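Local coordinates for avidin-related protein 2 (Gallus gallus, PDB 1WBI) that binds biotin as a tetrameric beta-barrel protein of the avidin family, at residues 5-13 with 84-94. Sequence-based numbering, arbitrary orientation. Where two conformers were deposited one is given.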
# COMPACT_ATOMS: atom_id res chain seq x y z
N ARG A 5 -28.29 -13.68 3.18
CA ARG A 5 -28.10 -12.71 2.11
C ARG A 5 -26.77 -12.93 1.41
O ARG A 5 -25.78 -13.30 2.04
CB ARG A 5 -28.03 -11.28 2.68
CG ARG A 5 -29.32 -10.54 2.77
CD ARG A 5 -29.14 -9.24 3.45
NE ARG A 5 -28.32 -8.27 2.70
CZ ARG A 5 -28.72 -7.06 2.32
NH1 ARG A 5 -29.96 -6.63 2.56
NH2 ARG A 5 -27.89 -6.28 1.64
N LYS A 6 -26.73 -12.62 0.13
CA LYS A 6 -25.45 -12.51 -0.58
C LYS A 6 -24.59 -11.45 0.10
O LYS A 6 -25.09 -10.42 0.54
CB LYS A 6 -25.68 -12.14 -2.05
CG LYS A 6 -26.38 -13.20 -2.88
CD LYS A 6 -25.60 -14.50 -3.03
CE LYS A 6 -26.34 -15.47 -3.93
NZ LYS A 6 -25.42 -16.61 -4.28
N CYS A 7 -23.30 -11.70 0.17
CA CYS A 7 -22.33 -10.79 0.80
C CYS A 7 -22.53 -10.59 2.31
O CYS A 7 -21.98 -9.64 2.90
CB CYS A 7 -22.23 -9.46 0.04
SG CYS A 7 -21.48 -9.64 -1.53
N SER A 8 -23.26 -11.49 2.97
CA SER A 8 -23.05 -11.70 4.42
C SER A 8 -21.76 -12.47 4.52
O SER A 8 -21.58 -13.47 3.84
CB SER A 8 -24.17 -12.50 5.07
OG SER A 8 -23.87 -12.75 6.43
N LEU A 9 -20.82 -11.99 5.31
CA LEU A 9 -19.52 -12.64 5.34
C LEU A 9 -19.55 -13.98 6.09
O LEU A 9 -18.64 -14.78 5.90
CB LEU A 9 -18.49 -11.72 5.96
CG LEU A 9 -18.24 -10.51 5.06
CD1 LEU A 9 -17.30 -9.60 5.74
CD2 LEU A 9 -17.71 -10.98 3.69
N THR A 10 -20.59 -14.21 6.89
CA THR A 10 -20.83 -15.52 7.51
C THR A 10 -20.60 -16.63 6.50
O THR A 10 -21.20 -16.65 5.42
CB THR A 10 -22.27 -15.62 8.07
OG1 THR A 10 -22.47 -14.58 9.03
CG2 THR A 10 -22.51 -16.99 8.74
N GLY A 11 -19.79 -17.59 6.89
CA GLY A 11 -19.49 -18.72 6.03
C GLY A 11 -18.03 -18.98 5.76
O GLY A 11 -17.18 -18.45 6.48
N GLU A 12 -17.74 -19.77 4.73
CA GLU A 12 -16.43 -20.29 4.46
C GLU A 12 -15.94 -19.76 3.12
O GLU A 12 -16.67 -19.81 2.11
CB GLU A 12 -16.45 -21.83 4.45
CG GLU A 12 -16.63 -22.49 5.82
CD GLU A 12 -17.96 -22.17 6.45
OE1 GLU A 12 -19.00 -22.53 5.85
OE2 GLU A 12 -17.98 -21.56 7.52
N TRP A 13 -14.69 -19.31 3.10
CA TRP A 13 -14.10 -18.60 1.96
C TRP A 13 -12.68 -19.12 1.68
O TRP A 13 -11.94 -19.34 2.63
CB TRP A 13 -14.02 -17.08 2.28
CG TRP A 13 -15.32 -16.43 2.60
CD1 TRP A 13 -15.91 -16.31 3.84
CD2 TRP A 13 -16.20 -15.78 1.69
NE1 TRP A 13 -17.10 -15.66 3.73
CE2 TRP A 13 -17.30 -15.31 2.42
CE3 TRP A 13 -16.16 -15.56 0.32
CZ2 TRP A 13 -18.37 -14.61 1.81
CZ3 TRP A 13 -17.21 -14.86 -0.30
CH2 TRP A 13 -18.31 -14.41 0.45
N CYS A 84 -17.33 -6.74 -1.25
CA CYS A 84 -17.99 -7.95 -1.72
C CYS A 84 -18.87 -7.62 -2.91
O CYS A 84 -19.71 -6.71 -2.79
CB CYS A 84 -18.83 -8.56 -0.60
SG CYS A 84 -19.53 -10.19 -1.07
N PHE A 85 -18.58 -8.22 -4.05
CA PHE A 85 -19.35 -8.06 -5.27
C PHE A 85 -20.20 -9.28 -5.56
O PHE A 85 -19.81 -10.39 -5.20
CB PHE A 85 -18.42 -7.75 -6.41
CG PHE A 85 -17.67 -6.46 -6.26
CD1 PHE A 85 -18.27 -5.23 -6.60
CD2 PHE A 85 -16.38 -6.45 -5.81
CE1 PHE A 85 -17.57 -4.05 -6.48
CE2 PHE A 85 -15.65 -5.29 -5.71
CZ PHE A 85 -16.24 -4.06 -6.02
N VAL A 86 -21.33 -9.05 -6.21
CA VAL A 86 -22.24 -10.15 -6.57
C VAL A 86 -22.56 -10.01 -8.06
O VAL A 86 -23.08 -8.98 -8.45
CB VAL A 86 -23.55 -10.11 -5.78
CG1 VAL A 86 -24.38 -11.35 -6.09
CG2 VAL A 86 -23.30 -10.03 -4.30
N ASP A 87 -22.24 -11.01 -8.88
CA ASP A 87 -22.58 -10.94 -10.28
C ASP A 87 -24.05 -11.38 -10.51
O ASP A 87 -24.73 -11.78 -9.58
CB ASP A 87 -21.52 -11.67 -11.16
CG ASP A 87 -21.59 -13.16 -11.12
OD1 ASP A 87 -22.62 -13.74 -10.69
OD2 ASP A 87 -20.59 -13.78 -11.60
N ARG A 88 -24.52 -11.27 -11.74
CA ARG A 88 -25.92 -11.55 -12.02
C ARG A 88 -26.32 -13.00 -11.76
O ARG A 88 -27.50 -13.27 -11.53
CB ARG A 88 -26.26 -11.16 -13.46
CG ARG A 88 -25.64 -12.06 -14.49
CD ARG A 88 -26.45 -12.04 -15.78
NE ARG A 88 -25.61 -12.32 -16.94
CZ ARG A 88 -24.85 -11.42 -17.56
NH1 ARG A 88 -24.80 -10.15 -17.14
NH2 ARG A 88 -24.13 -11.80 -18.61
N SER A 89 -25.35 -13.91 -11.74
CA SER A 89 -25.59 -15.33 -11.45
C SER A 89 -25.56 -15.62 -9.95
O SER A 89 -25.73 -16.77 -9.55
CB SER A 89 -24.52 -16.18 -12.11
OG SER A 89 -23.32 -16.20 -11.35
N GLY A 90 -25.29 -14.60 -9.14
CA GLY A 90 -25.22 -14.80 -7.72
C GLY A 90 -23.83 -15.10 -7.18
O GLY A 90 -23.68 -15.37 -6.00
N LYS A 91 -22.80 -15.08 -8.04
CA LYS A 91 -21.46 -15.39 -7.56
C LYS A 91 -20.85 -14.22 -6.80
O LYS A 91 -20.77 -13.11 -7.32
CB LYS A 91 -20.54 -15.83 -8.71
CG LYS A 91 -19.15 -16.20 -8.21
CD LYS A 91 -18.21 -16.56 -9.35
CE LYS A 91 -16.81 -16.87 -8.84
NZ LYS A 91 -16.19 -15.69 -8.24
N GLU A 92 -20.45 -14.50 -5.58
CA GLU A 92 -19.79 -13.53 -4.66
C GLU A 92 -18.27 -13.55 -4.83
O GLU A 92 -17.64 -14.62 -4.86
CB GLU A 92 -20.12 -13.82 -3.20
CG GLU A 92 -21.61 -13.74 -2.87
CD GLU A 92 -22.00 -14.63 -1.76
OE1 GLU A 92 -21.88 -15.84 -1.95
OE2 GLU A 92 -22.39 -14.14 -0.69
N VAL A 93 -17.68 -12.38 -4.90
CA VAL A 93 -16.21 -12.27 -4.85
C VAL A 93 -15.84 -11.17 -3.86
O VAL A 93 -16.40 -10.05 -3.91
CB VAL A 93 -15.61 -11.92 -6.20
CG1 VAL A 93 -14.12 -11.75 -6.11
CG2 VAL A 93 -15.98 -12.98 -7.24
N LEU A 94 -14.93 -11.46 -2.91
CA LEU A 94 -14.33 -10.47 -2.04
C LEU A 94 -13.06 -9.96 -2.67
O LEU A 94 -12.12 -10.72 -2.86
CB LEU A 94 -14.04 -11.01 -0.64
CG LEU A 94 -15.13 -11.80 0.02
CD1 LEU A 94 -14.64 -12.13 1.41
CD2 LEU A 94 -16.45 -11.03 0.09
O HOH W 1 -24.07 -17.59 -2.01
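A disulfide between C7 and C84 ties the N-terminal segment to the end of strand 77-86, its two SG atoms 2.1 Å apart and its chi3 at -78°. V86 backs the bridge: its CG2 packs against the SG of C7 and also meets K6 CB, so the methyl touches both the cystine and the lysine.

Polar bonds flank this link. The backbone N of C7, in the type II turn R5-S8, donates to E92 OE2 over 2.7 Å in a nearly straight bond (172°) that uses the anti lone pair of the carboxylate. The other oxygen, OE1, is salt-bridged to R123 and reaches K6 NZ through a water that accepts from the amine and donates to the acid. K6 NZ also bonds directly to G90 O at 2.7 Å; a bend at chi2 (-64°) carries the lysine chain across E92 at about a right angle and brings NZ to that turn carbonyl.

Apolar contacts are centred on W13. L94 lies over one face of the W13 indole, its CD1 4.0 Å from the centroid of the six-membered ring in a CH-pi contact, while E92 CB sits at the ring edge. W13 NE1 donates to L9 O, which lies close to the indole plane, at 2.8 Å, fixing the indole's rotation. A leucine in place of W13 would probably leave L9 O without this donor and open a gap beneath L94.

M21 of strand 20-23 and F121 of strand 114-123 continue this packing at one end of the avidin barrel, where the disulfide and E92 fasten the segment preceding strand 11-15 to the hairpin of strands 77-86 and 92-101.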